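Local atomic coordinates of YueI protein (Bacillus subtilis, PDB entry 2OHW), a protein that is of unknown function but belongs to the DUF1694 family and folds as a small alpha/beta domain around a mixed four-stranded sheet. Residues Arg26-Gly31 / Phe100-Gly105; Leu39-Gly44 / Ile119-Asp124; Glu54-Leu59 / Ala85-Val90; Val65-Asn70 / Leu104-Ala109. One frame throughout, in Å; residues are numbered along the deposited sequence.

In the fold
Interaction 4 lies at the heart of the chain, pairing the two middle strands of the mixed sheet through backbone hydrogen bonds and aliphatic side chains. Interaction 1 shares L104 and G105 with it and seats the end of helix 22-28 against the chain entering strand 104-110, with one buried threonine bond amid leucine contacts. On the far side of that strand, interaction 2 joins edge strand 37-42 to the 119-124 loop by a single direct backbone bond, a water and leucine-isoleucine packing. Interaction 3, about 21 Å from interaction 1 between centres, is the most peripheral, binding two helices by a salt bridge and a tyrosine, alongside a leucine that reaches the sheet.

Interaction 1 of 4, residues Arg26-Gly31 / Phe100-Gly105; sequences RHLFLG and FHTPLG
L28 lays its CD1 methyl against P103 and L104, 3.9 Å from L104 CD1, while its backbone carbonyl receives the polar bond of the contact. That bond comes from T102: OG1 donates to L28 O at 2.7 Å, in the carbonyl plane and on a lone pair. A chi1 of 174° turns OG1 away from the threonine's own backbone N, and the hydroxyl faces the helix end and also accepts from L104 N, forming an ST turn. Its CG2 methyl meets L30 CD2 at 3.8 Å, crossing that side chain at about a right angle. Replacing T102 with a valine would probably leave L28 O, at the end of its helix, without this donor and L104 N without its acceptor. L104 CD1 approaches the F29 ring at CD1, 3.5 Å away. Farther out, the F100 ring turns its edge to the helix, H27 O lying in the ring plane, 3.2 Å from F100 CD2, and a water lies within hydrogen-bonding distance of both H27 O and F100 O. Helix 5-12 adds Y10 and L11 beside L28. L30 continues onto L68 and N70 of strand 65-70, whereas L104 reaches A40 of strand 37-42, placing the helix end over the sheet.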
loop_
_atom_site.group_PDB
_atom_site.type_symbol
_atom_site.label_atom_id
_atom_site.label_comp_id
_atom_site.label_asym_id
_atom_site.label_seq_id
_atom_site.Cartn_x
_atom_site.Cartn_y
_atom_site.Cartn_z
ATOM N N ARG A 26 7.168 7.431 -5.675
ATOM C CA ARG A 26 6.828 8.029 -4.392
ATOM C C ARG A 26 5.420 8.597 -4.402
ATOM O O ARG A 26 4.696 8.500 -3.409
ATOM C CB ARG A 26 7.838 9.110 -4.007
ATOM C CG ARG A 26 9.238 8.570 -3.751
ATOM C CD ARG A 26 10.095 9.609 -3.040
ATOM N NE ARG A 26 11.504 9.250 -3.076
ATOM C CZ ARG A 26 12.102 8.457 -2.195
ATOM N NH1 ARG A 26 11.412 7.916 -1.192
ATOM N NH2 ARG A 26 13.398 8.197 -2.322
ATOM N N HIS A 27 5.027 9.182 -5.531
ATOM C CA HIS A 27 3.682 9.734 -5.648
ATOM C C HIS A 27 2.583 8.668 -5.657
ATOM O O HIS A 27 1.453 8.956 -5.266
ATOM C CB HIS A 27 3.570 10.650 -6.865
ATOM C CG HIS A 27 4.434 11.874 -6.778
ATOM N ND1 HIS A 27 5.180 12.335 -7.842
ATOM C CD2 HIS A 27 4.667 12.731 -5.755
ATOM C CE1 HIS A 27 5.833 13.425 -7.478
ATOM N NE2 HIS A 27 5.542 13.685 -6.215
ATOM N N LEU A 28 2.908 7.453 -6.106
ATOM C CA LEU A 28 1.958 6.331 -6.051
ATOM C C LEU A 28 1.950 5.649 -4.671
ATOM O O LEU A 28 0.878 5.391 -4.099
ATOM C CB LEU A 28 2.245 5.302 -7.149
ATOM C CG LEU A 28 1.382 4.022 -7.143
ATOM C CD1 LEU A 28 -0.101 4.287 -7.291
ATOM C CD2 LEU A 28 1.848 3.073 -8.248
ATOM N N PHE A 29 3.147 5.346 -4.163
ATOM C CA PHE A 29 3.303 4.502 -2.982
ATOM C C PHE A 29 3.423 5.242 -1.647
ATOM O O PHE A 29 4.132 4.792 -0.730
ATOM C CB PHE A 29 4.472 3.531 -3.185
ATOM C CG PHE A 29 4.239 2.538 -4.300
ATOM C CD1 PHE A 29 3.323 1.498 -4.139
ATOM C CD2 PHE A 29 4.942 2.632 -5.489
ATOM C CE1 PHE A 29 3.106 0.579 -5.177
ATOM C CE2 PHE A 29 4.742 1.713 -6.520
ATOM C CZ PHE A 29 3.819 0.693 -6.368
ATOM N N LEU A 30 2.710 6.365 -1.542
ATOM C CA LEU A 30 2.626 7.125 -0.281
ATOM C C LEU A 30 4.003 7.521 0.245
ATOM O O LEU A 30 4.243 7.542 1.459
ATOM C CB LEU A 30 1.840 6.337 0.783
ATOM C CG LEU A 30 0.380 6.024 0.440
ATOM C CD1 LEU A 30 -0.241 5.096 1.494
ATOM C CD2 LEU A 30 -0.425 7.303 0.310
ATOM N N GLY A 31 4.889 7.846 -0.693
ATOM C CA GLY A 31 6.226 8.348 -0.378
ATOM C C GLY A 31 7.331 7.320 -0.505
ATOM O O GLY A 31 8.508 7.692 -0.495
ATOM N N PHE A 100 -0.431 14.306 -5.433
ATOM C CA PHE A 100 -1.081 13.449 -6.420
ATOM C C PHE A 100 -2.118 12.585 -5.716
ATOM O O PHE A 100 -1.870 12.057 -4.622
ATOM C CB PHE A 100 -0.011 12.566 -7.092
ATOM C CG PHE A 100 -0.556 11.463 -7.981
ATOM C CD1 PHE A 100 -1.198 11.759 -9.181
ATOM C CD2 PHE A 100 -0.362 10.118 -7.640
ATOM C CE1 PHE A 100 -1.678 10.738 -10.012
ATOM C CE2 PHE A 100 -0.836 9.092 -8.465
ATOM C CZ PHE A 100 -1.497 9.404 -9.649
ATOM N N HIS A 101 -3.294 12.474 -6.325
ATOM C CA HIS A 101 -4.299 11.556 -5.831
ATOM C C HIS A 101 -3.735 10.187 -6.152
ATOM O O HIS A 101 -3.355 9.928 -7.292
ATOM C CB HIS A 101 -5.638 11.775 -6.539
ATOM C CG HIS A 101 -6.835 11.438 -5.704
ATOM N ND1 HIS A 101 -6.877 10.351 -4.857
ATOM C CD2 HIS A 101 -8.043 12.041 -5.599
ATOM C CE1 HIS A 101 -8.055 10.307 -4.259
ATOM N NE2 HIS A 101 -8.781 11.322 -4.688
ATOM N N THR A 102 -3.591 9.342 -5.142
ATOM C CA THR A 102 -3.171 7.974 -5.376
ATOM C C THR A 102 -4.330 7.058 -5.029
ATOM O O THR A 102 -5.042 7.315 -4.071
ATOM C CB THR A 102 -1.921 7.578 -4.539
ATOM O OG1 THR A 102 -1.672 6.180 -4.719
ATOM C CG2 THR A 102 -2.135 7.815 -3.031
ATOM N N PRO A 103 -4.504 5.967 -5.789
ATOM C CA PRO A 103 -5.578 5.027 -5.463
ATOM C C PRO A 103 -5.204 4.093 -4.315
ATOM O O PRO A 103 -6.031 3.299 -3.897
ATOM C CB PRO A 103 -5.701 4.207 -6.750
ATOM C CG PRO A 103 -4.319 4.198 -7.303
ATOM C CD PRO A 103 -3.751 5.551 -6.988
ATOM N N LEU A 104 -3.963 4.160 -3.833
ATOM C CA LEU A 104 -3.513 3.254 -2.759
ATOM C C LEU A 104 -3.946 3.777 -1.402
ATOM O O LEU A 104 -3.789 4.969 -1.113
ATOM C CB LEU A 104 -1.994 3.020 -2.829
ATOM C CG LEU A 104 -1.585 2.375 -4.166
ATOM C CD1 LEU A 104 -0.126 2.031 -4.148
ATOM C CD2 LEU A 104 -2.426 1.134 -4.497
ATOM N N GLY A 105 -4.467 2.881 -0.567
ATOM C CA GLY A 105 -4.942 3.205 0.781
ATOM C C GLY A 105 -3.912 2.904 1.849
ATOM O O GLY A 105 -3.759 3.657 2.802
HETATM O O HOH W 1 0.759 11.400 -3.336
#

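Interaction 2 of 4, residues Leu39-Gly44 / Ile119-Asp124; sequences LALTKG and IYIQDD
L39 and A40, on an outermost strand of the mixed sheet, are met by the I119-I121 part of a non-regular segment that follows strand 104-110 and precedes helix 124-129. At the close end the backbones bond directly: A40 N donates to I119 O at 2.8 Å, and the donor lies nearly in line with the C=O bond (C=O...N angle 165°). The same oxygen receives a CA-H...O contact from L39 CA at 3.4 Å, so two neighbouring residues of the strand converge on one carbonyl. L39 also folds its CD1 over this group, 3.8 Å from I119 O; CG is trans to the backbone N (chi1 -165°), and the branch beyond it swings back to the loop although the CB is directed away from it.

Beyond this point the two chains diverge, and the next backbone link is made through solvent. A water donates to A40 O at 2.7 Å and accepts from I121 N at 2.9 Å, spanning the gap where direct pairing has ceased. On the apolar flank of the water-bridged part, I121 turns back to L41; E54 packs on the same CD1 methyl of I121 that L41 meets, and Y52 also touches this side chain. D123, which caps helix 124-129 through Y126 N, makes no contact with the strand; its OD2 instead bonds to Y52 OH. T42 likewise caps the helix that follows it, through Q45 N. The tightest apolar point is where L41 and I121 meet methyl to methyl, L41 CD2 lying 3.3 Å from I121 CD1, closer than usual van der Waals contact.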
loop_
_atom_site.group_PDB
_atom_site.type_symbol
_atom_site.label_atom_id
_atom_site.label_comp_id
_atom_site.label_asym_id
_atom_site.label_seq_id
_atom_site.Cartn_x
_atom_site.Cartn_y
_atom_site.Cartn_z
ATOM N N LEU A 39 3.754 -4.669 0.416
ATOM C CA LEU A 39 2.360 -4.929 0.065
ATOM C C LEU A 39 1.653 -3.593 -0.056
ATOM O O LEU A 39 1.955 -2.645 0.676
ATOM C CB LEU A 39 1.679 -5.790 1.128
ATOM C CG LEU A 39 0.336 -6.466 0.783
ATOM C CD1 LEU A 39 0.568 -7.728 -0.068
ATOM C CD2 LEU A 39 -0.327 -6.858 2.079
ATOM N N ALA A 40 0.705 -3.512 -0.983
ATOM C CA ALA A 40 -0.108 -2.317 -1.135
ATOM C C ALA A 40 -1.562 -2.729 -1.305
ATOM O O ALA A 40 -1.849 -3.734 -1.970
ATOM C CB ALA A 40 0.369 -1.517 -2.323
ATOM N N LEU A 41 -2.472 -1.969 -0.692
ATOM C CA LEU A 41 -3.922 -2.186 -0.827
ATOM C C LEU A 41 -4.532 -0.935 -1.429
ATOM O O LEU A 41 -4.111 0.191 -1.074
ATOM C CB LEU A 41 -4.549 -2.385 0.540
ATOM C CG LEU A 41 -4.256 -3.677 1.301
ATOM C CD1 LEU A 41 -4.987 -3.622 2.644
ATOM C CD2 LEU A 41 -4.635 -4.911 0.551
ATOM N N THR A 42 -5.515 -1.094 -2.322
ATOM C CA THR A 42 -6.226 0.076 -2.834
ATOM C C THR A 42 -7.117 0.654 -1.734
ATOM O O THR A 42 -7.441 -0.030 -0.744
ATOM C CB THR A 42 -7.137 -0.253 -4.034
ATOM O OG1 THR A 42 -8.222 -1.087 -3.601
ATOM C CG2 THR A 42 -6.352 -0.924 -5.152
ATOM N N LYS A 43 -7.535 1.908 -1.916
ATOM C CA LYS A 43 -8.527 2.493 -1.002
ATOM C C LYS A 43 -9.775 1.610 -0.921
ATOM O O LYS A 43 -10.310 1.381 0.162
ATOM C CB LYS A 43 -8.866 3.927 -1.404
ATOM C CG LYS A 43 -7.747 4.916 -1.117
ATOM C CD LYS A 43 -8.036 6.305 -1.714
ATOM C CE LYS A 43 -9.358 6.846 -1.214
ATOM N NZ LYS A 43 -9.298 7.086 0.247
ATOM N N GLY A 44 -10.213 1.084 -2.063
ATOM C CA GLY A 44 -11.387 0.218 -2.071
ATOM C C GLY A 44 -11.212 -1.028 -1.218
ATOM O O GLY A 44 -12.125 -1.433 -0.517
ATOM N N ILE A 119 3.166 -7.637 -4.955
ATOM C CA ILE A 119 2.876 -6.737 -3.836
ATOM C C ILE A 119 1.398 -6.381 -3.710
ATOM O O ILE A 119 1.042 -5.408 -3.025
ATOM C CB ILE A 119 3.659 -5.423 -3.946
ATOM C CG1 ILE A 119 3.326 -4.720 -5.267
ATOM C CG2 ILE A 119 5.166 -5.648 -3.760
ATOM C CD1 ILE A 119 3.620 -3.240 -5.207
ATOM N N TYR A 120 0.537 -7.113 -4.397
ATOM C CA TYR A 120 -0.896 -6.818 -4.329
ATOM C C TYR A 120 -1.709 -8.070 -4.058
ATOM O O TYR A 120 -1.212 -9.199 -4.249
ATOM C CB TYR A 120 -1.398 -6.111 -5.598
ATOM C CG TYR A 120 -1.735 -6.992 -6.784
ATOM C CD1 TYR A 120 -3.018 -6.985 -7.313
ATOM C CD2 TYR A 120 -0.780 -7.796 -7.398
ATOM C CE1 TYR A 120 -3.352 -7.775 -8.405
ATOM C CE2 TYR A 120 -1.116 -8.616 -8.484
ATOM C CZ TYR A 120 -2.397 -8.577 -8.985
ATOM O OH TYR A 120 -2.732 -9.355 -10.078
ATOM N N ILE A 121 -2.962 -7.853 -3.636
ATOM C CA ILE A 121 -3.935 -8.904 -3.385
ATOM C C ILE A 121 -4.956 -8.901 -4.514
ATOM O O ILE A 121 -5.779 -7.992 -4.626
ATOM C CB ILE A 121 -4.656 -8.698 -2.012
ATOM C CG1 ILE A 121 -3.634 -8.556 -0.882
ATOM C CG2 ILE A 121 -5.677 -9.826 -1.762
ATOM C CD1 ILE A 121 -4.219 -8.142 0.458
ATOM N N GLN A 122 -4.845 -9.889 -5.394
ATOM C CA GLN A 122 -5.732 -9.969 -6.524
ATOM C C GLN A 122 -7.086 -10.491 -6.087
ATOM O O GLN A 122 -7.241 -11.674 -5.758
ATOM C CB GLN A 122 -5.137 -10.911 -7.566
ATOM C CG GLN A 122 -5.962 -11.007 -8.834
ATOM C CD GLN A 122 -5.440 -12.085 -9.736
ATOM O OE1 GLN A 122 -5.227 -13.226 -9.309
ATOM N NE2 GLN A 122 -5.222 -11.740 -10.992
ATOM N N ASP A 123 -8.076 -9.611 -6.109
ATOM C CA ASP A 123 -9.463 -10.009 -5.870
ATOM C C ASP A 123 -10.406 -9.091 -6.646
ATOM O O ASP A 123 -9.952 -8.147 -7.305
ATOM C CB ASP A 123 -9.779 -10.114 -4.348
ATOM C CG ASP A 123 -9.806 -8.764 -3.614
ATOM O OD1 ASP A 123 -9.493 -7.717 -4.207
ATOM O OD2 ASP A 123 -10.178 -8.751 -2.412
ATOM N N ASP A 124 -11.710 -9.351 -6.587
ATOM C CA ASP A 124 -12.662 -8.514 -7.324
ATOM C C ASP A 124 -12.662 -7.038 -6.900
ATOM O O ASP A 124 -12.883 -6.146 -7.728
ATOM C CB ASP A 124 -14.088 -9.092 -7.229
ATOM C CG ASP A 124 -14.624 -9.135 -5.804
ATOM O OD1 ASP A 124 -13.834 -9.040 -4.832
ATOM O OD2 ASP A 124 -15.867 -9.274 -5.650
HETATM O O HOH W 2 -3.765 -5.144 -3.204
#

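Interaction 3 of 4, residues Glu54-Leu59 / Ala85-Val90; sequences EAEHEL and ASRYGV
E56 reaches from helix 53-60 to the end of helix 75-87 with an extended chain. From CB, a chi1 of -178° sends CG away from the backbone N to pack 3.7 Å from Y88 CE2, and CD then sets the carboxylate between R87 and Y88. At the tip OE2 takes two bonds: Y88 OH donates at 2.7 Å on the anti side, and R87 NH1 makes a salt bridge of 2.8 Å from above the carboxylate plane. The two donors arrive from opposite faces of that plane. OE1 pairs with K53, a second positive charge that would probably favour the ionised acid. R87 CG covers one face of the Y88 ring, so the two partners of the glutamate also pack on each other. A glutamine here, without the negative charge, would probably leave R87 and K53 without their mate and weaken the hold on the tyrosine hydroxyl. One helical turn on, L59 CD2 meets V90 CG1 at 3.9 Å, and L59 O lies 3.6 Å from Y88 CB. A Schellman motif with G89 as C-prime residue ends helix 75-87 and turns V90 toward this leucine. Beneath the helix pair lies the sheet: A85 packs on L67 and V90 on V65, both of strand 65-70, while A55 touches L39 of strand 37-42.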
loop_
_atom_site.group_PDB
_atom_site.type_symbol
_atom_site.label_atom_id
_atom_site.label_comp_id
_atom_site.label_asym_id
_atom_site.label_seq_id
_atom_site.Cartn_x
_atom_site.Cartn_y
_atom_site.Cartn_z
ATOM N N GLU A 54 -4.037 -11.136 4.560
ATOM C CA GLU A 54 -2.780 -11.059 3.822
ATOM C C GLU A 54 -1.926 -9.892 4.291
ATOM O O GLU A 54 -0.702 -9.991 4.323
ATOM C CB GLU A 54 -3.034 -10.945 2.315
ATOM C CG GLU A 54 -3.715 -12.181 1.714
ATOM C CD GLU A 54 -5.234 -12.126 1.725
ATOM O OE1 GLU A 54 -5.832 -11.305 2.442
ATOM O OE2 GLU A 54 -5.849 -12.940 1.011
ATOM N N ALA A 55 -2.564 -8.793 4.693
ATOM C CA ALA A 55 -1.813 -7.671 5.264
ATOM C C ALA A 55 -1.296 -8.039 6.640
ATOM O O ALA A 55 -0.157 -7.711 6.974
ATOM C CB ALA A 55 -2.670 -6.406 5.335
ATOM N N GLU A 56 -2.122 -8.723 7.430
ATOM C CA GLU A 56 -1.672 -9.168 8.755
ATOM C C GLU A 56 -0.449 -10.072 8.624
ATOM O O GLU A 56 0.497 -9.961 9.391
ATOM C CB GLU A 56 -2.777 -9.861 9.556
ATOM C CG GLU A 56 -2.280 -10.267 10.958
ATOM C CD GLU A 56 -3.352 -10.407 12.017
ATOM O OE1 GLU A 56 -4.553 -10.504 11.677
ATOM O OE2 GLU A 56 -2.968 -10.449 13.208
ATOM N N HIS A 57 -0.463 -10.959 7.631
ATOM C CA HIS A 57 0.671 -11.840 7.422
ATOM C C HIS A 57 1.968 -11.075 7.204
ATOM O O HIS A 57 3.019 -11.434 7.758
ATOM C CB HIS A 57 0.419 -12.775 6.234
ATOM C CG HIS A 57 1.546 -13.728 5.989
ATOM N ND1 HIS A 57 2.578 -13.452 5.122
ATOM C CD2 HIS A 57 1.842 -14.919 6.562
ATOM C CE1 HIS A 57 3.442 -14.455 5.133
ATOM N NE2 HIS A 57 3.019 -15.353 6.006
ATOM N N GLU A 58 1.906 -10.040 6.369
ATOM C CA GLU A 58 3.077 -9.229 6.070
ATOM C C GLU A 58 3.547 -8.420 7.280
ATOM O O GLU A 58 4.749 -8.245 7.486
ATOM C CB GLU A 58 2.822 -8.308 4.866
ATOM C CG GLU A 58 2.688 -9.040 3.509
ATOM C CD GLU A 58 3.796 -10.062 3.228
ATOM O OE1 GLU A 58 4.994 -9.782 3.488
ATOM O OE2 GLU A 58 3.466 -11.159 2.727
ATOM N N LEU A 59 2.611 -7.918 8.082
ATOM C CA LEU A 59 3.004 -7.212 9.305
ATOM C C LEU A 59 3.658 -8.148 10.331
ATOM O O LEU A 59 4.627 -7.778 11.010
ATOM C CB LEU A 59 1.804 -6.490 9.907
ATOM C CG LEU A 59 1.245 -5.371 9.041
ATOM C CD1 LEU A 59 -0.119 -5.000 9.541
ATOM C CD2 LEU A 59 2.160 -4.155 9.040
ATOM N N ALA A 85 -0.784 -3.657 13.108
ATOM C CA ALA A 85 0.595 -3.151 13.137
ATOM C C ALA A 85 1.126 -3.142 14.576
ATOM O O ALA A 85 2.204 -3.667 14.854
ATOM C CB ALA A 85 0.691 -1.749 12.493
ATOM N N SER A 86 0.370 -2.563 15.499
ATOM C CA SER A 86 0.844 -2.469 16.872
ATOM C C SER A 86 1.056 -3.835 17.511
ATOM O O SER A 86 1.999 -4.010 18.299
ATOM C CB SER A 86 -0.096 -1.577 17.690
ATOM O OG SER A 86 -0.042 -0.257 17.165
ATOM N N ARG A 87 0.199 -4.792 17.146
ATOM C CA ARG A 87 0.292 -6.172 17.627
ATOM C C ARG A 87 1.686 -6.763 17.370
ATOM O O ARG A 87 2.193 -7.546 18.175
ATOM C CB ARG A 87 -0.773 -7.029 16.935
ATOM C CG ARG A 87 -0.837 -8.509 17.337
ATOM C CD ARG A 87 -2.065 -9.172 16.694
ATOM N NE ARG A 87 -3.286 -8.416 16.988
ATOM C CZ ARG A 87 -4.307 -8.229 16.149
ATOM N NH1 ARG A 87 -4.293 -8.742 14.920
ATOM N NH2 ARG A 87 -5.349 -7.512 16.542
ATOM N N TYR A 88 2.299 -6.373 16.254
ATOM C CA TYR A 88 3.584 -6.925 15.838
ATOM C C TYR A 88 4.738 -5.922 15.922
ATOM O O TYR A 88 5.825 -6.150 15.379
ATOM C CB TYR A 88 3.448 -7.532 14.420
ATOM C CG TYR A 88 2.344 -8.553 14.343
ATOM C CD1 TYR A 88 2.448 -9.766 15.041
ATOM C CD2 TYR A 88 1.179 -8.307 13.618
ATOM C CE1 TYR A 88 1.438 -10.698 15.004
ATOM C CE2 TYR A 88 0.160 -9.242 13.579
ATOM C CZ TYR A 88 0.308 -10.434 14.276
ATOM O OH TYR A 88 -0.701 -11.366 14.237
ATOM N N GLY A 89 4.509 -4.800 16.614
ATOM C CA GLY A 89 5.570 -3.828 16.832
ATOM C C GLY A 89 5.935 -3.003 15.616
ATOM O O GLY A 89 7.066 -2.503 15.526
ATOM N N VAL A 90 4.973 -2.843 14.697
ATOM C CA VAL A 90 5.200 -2.085 13.471
ATOM C C VAL A 90 4.665 -0.666 13.639
ATOM O O VAL A 90 3.483 -0.489 13.953
ATOM C CB VAL A 90 4.494 -2.759 12.261
ATOM C CG1 VAL A 90 4.601 -1.895 10.983
ATOM C CG2 VAL A 90 5.070 -4.137 11.999
#

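Interaction 4 of 4, residues Val65-Asn70 / Leu104-Ala109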
loop_
_atom_site.group_PDB
_atom_site.type_symbol
_atom_site.label_atom_id
_atom_site.label_comp_id
_atom_site.label_asym_id
_atom_site.label_seq_id
_atom_site.Cartn_x
_atom_site.Cartn_y
_atom_site.Cartn_z
ATOM N N VAL A 65 9.658 -2.636 8.970
ATOM C CA VAL A 65 8.722 -2.040 8.025
ATOM C C VAL A 65 7.894 -0.983 8.739
ATOM O O VAL A 65 7.842 -0.943 9.977
ATOM C CB VAL A 65 7.786 -3.080 7.345
ATOM C CG1 VAL A 65 8.593 -4.115 6.549
ATOM C CG2 VAL A 65 6.843 -3.747 8.349
ATOM N N THR A 66 7.257 -0.135 7.940
ATOM C CA THR A 66 6.304 0.849 8.431
ATOM C C THR A 66 4.984 0.648 7.699
ATOM O O THR A 66 4.969 0.338 6.507
ATOM C CB THR A 66 6.817 2.277 8.196
ATOM O OG1 THR A 66 8.113 2.426 8.803
ATOM C CG2 THR A 66 5.870 3.330 8.781
ATOM N N LEU A 67 3.889 0.844 8.419
ATOM C CA LEU A 67 2.572 0.898 7.810
ATOM C C LEU A 67 2.241 2.349 7.407
ATOM O O LEU A 67 2.051 3.219 8.268
ATOM C CB LEU A 67 1.536 0.339 8.794
ATOM C CG LEU A 67 0.078 0.504 8.379
ATOM C CD1 LEU A 67 -0.190 -0.321 7.140
ATOM C CD2 LEU A 67 -0.863 0.107 9.519
ATOM N N LEU A 68 2.198 2.608 6.101
ATOM C CA LEU A 68 1.851 3.919 5.558
ATOM C C LEU A 68 0.358 3.916 5.211
ATOM O O LEU A 68 -0.126 2.971 4.560
ATOM C CB LEU A 68 2.658 4.205 4.294
ATOM C CG LEU A 68 4.195 4.158 4.422
ATOM C CD1 LEU A 68 4.853 4.448 3.079
ATOM C CD2 LEU A 68 4.676 5.159 5.468
ATOM N N ILE A 69 -0.355 4.961 5.651
ATOM C CA ILE A 69 -1.810 5.050 5.498
ATOM C C ILE A 69 -2.132 6.346 4.772
ATOM O O ILE A 69 -1.637 7.413 5.141
ATOM C CB ILE A 69 -2.487 5.063 6.869
ATOM C CG1 ILE A 69 -2.229 3.752 7.601
ATOM C CG2 ILE A 69 -3.992 5.317 6.740
ATOM C CD1 ILE A 69 -2.393 3.882 9.115
ATOM N N ASN A 70 -2.976 6.259 3.753
ATOM C CA ASN A 70 -3.433 7.412 3.013
ATOM C C ASN A 70 -4.369 8.271 3.863
ATOM O O ASN A 70 -5.458 7.828 4.210
ATOM C CB ASN A 70 -4.183 6.920 1.770
ATOM C CG ASN A 70 -4.498 8.017 0.805
ATOM O OD1 ASN A 70 -4.719 9.166 1.203
ATOM N ND2 ASN A 70 -4.548 7.675 -0.479
ATOM N N LEU A 104 -3.963 4.160 -3.833
ATOM C CA LEU A 104 -3.513 3.254 -2.759
ATOM C C LEU A 104 -3.946 3.777 -1.402
ATOM O O LEU A 104 -3.789 4.969 -1.113
ATOM C CB LEU A 104 -1.994 3.020 -2.829
ATOM C CG LEU A 104 -1.585 2.375 -4.166
ATOM C CD1 LEU A 104 -0.126 2.031 -4.148
ATOM C CD2 LEU A 104 -2.426 1.134 -4.497
ATOM N N GLY A 105 -4.467 2.881 -0.567
ATOM C CA GLY A 105 -4.942 3.205 0.781
ATOM C C GLY A 105 -3.912 2.904 1.849
ATOM O O GLY A 105 -3.759 3.657 2.802
ATOM N N ILE A 106 -3.201 1.796 1.687
ATOM C CA ILE A 106 -2.207 1.359 2.657
ATOM C C ILE A 106 -1.017 0.836 1.879
ATOM O O ILE A 106 -1.196 0.189 0.829
ATOM C CB ILE A 106 -2.794 0.260 3.589
ATOM C CG1 ILE A 106 -3.540 0.932 4.750
ATOM C CG2 ILE A 106 -1.746 -0.762 4.011
ATOM C CD1 ILE A 106 -4.330 -0.011 5.592
ATOM N N VAL A 107 0.183 1.179 2.345
ATOM C CA VAL A 107 1.420 0.610 1.798
ATOM C C VAL A 107 2.270 0.152 2.974
ATOM O O VAL A 107 2.508 0.924 3.900
ATOM C CB VAL A 107 2.214 1.649 0.971
ATOM C CG1 VAL A 107 3.568 1.100 0.537
ATOM C CG2 VAL A 107 1.416 2.098 -0.255
ATOM N N ILE A 108 2.697 -1.107 2.948
ATOM C CA ILE A 108 3.672 -1.606 3.907
ATOM C C ILE A 108 5.023 -1.498 3.230
ATOM O O ILE A 108 5.244 -2.121 2.187
ATOM C CB ILE A 108 3.373 -3.054 4.345
ATOM C CG1 ILE A 108 1.988 -3.120 5.005
ATOM C CG2 ILE A 108 4.465 -3.574 5.313
ATOM C CD1 ILE A 108 1.427 -4.523 5.267
ATOM N N ALA A 109 5.906 -0.679 3.793
ATOM C CA ALA A 109 7.206 -0.395 3.173
ATOM C C ALA A 109 8.329 -0.768 4.114
ATOM O O ALA A 109 8.299 -0.423 5.298
ATOM C CB ALA A 109 7.303 1.079 2.805
#
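The two central strands of the mixed sheet, 65-70 and 104-110, pair antiparallel here, the axes of their short segments 4.7 Å apart at closest approach and their directions 160° apart. T66 and A109 form one hydrogen-bonded pair and L68 and V107 the next, each exchanging two backbone bonds; L68 N reaches V107 O at 2.8 Å. L67 opposite I108 and I69 opposite I106 are the non-hydrogen-bonded pairs between and beyond them, and I106 CA makes a CA-H...O contact with L68 O.

On the face carrying L67, I69, I106 and I108, the L67 side chain does the bridging. Its CG stands opposite the backbone N (chi1 172°), which brings CD1 diagonally across the strands to 3.5 Å from I106 CG2, while I108 CG1 touches the same methyl from farther off. V65 CG2 meets I108 CG2 at 3.9 Å. The face of T66, L68, V107 and A109 is packed by L68, whose CD1 lies 4.2 Å from A109 CB.

Where strand 104-110 turns its corner, N70 holds the chain twice. Its backbone N donates to G105 O, and its ND2 donates to L104 O at 2.9 Å, that oxygen lying in the amide plane; E72 N bonds to OD1 at the other end of the amide. Y78, Y81, I82 and A85 of helix 75-87 cover the L67 face. G105 and I106 both face L41 of the next strand, an arrangement that defines a classic beta bulge within one of the two middle strands of this alpha/beta sheet.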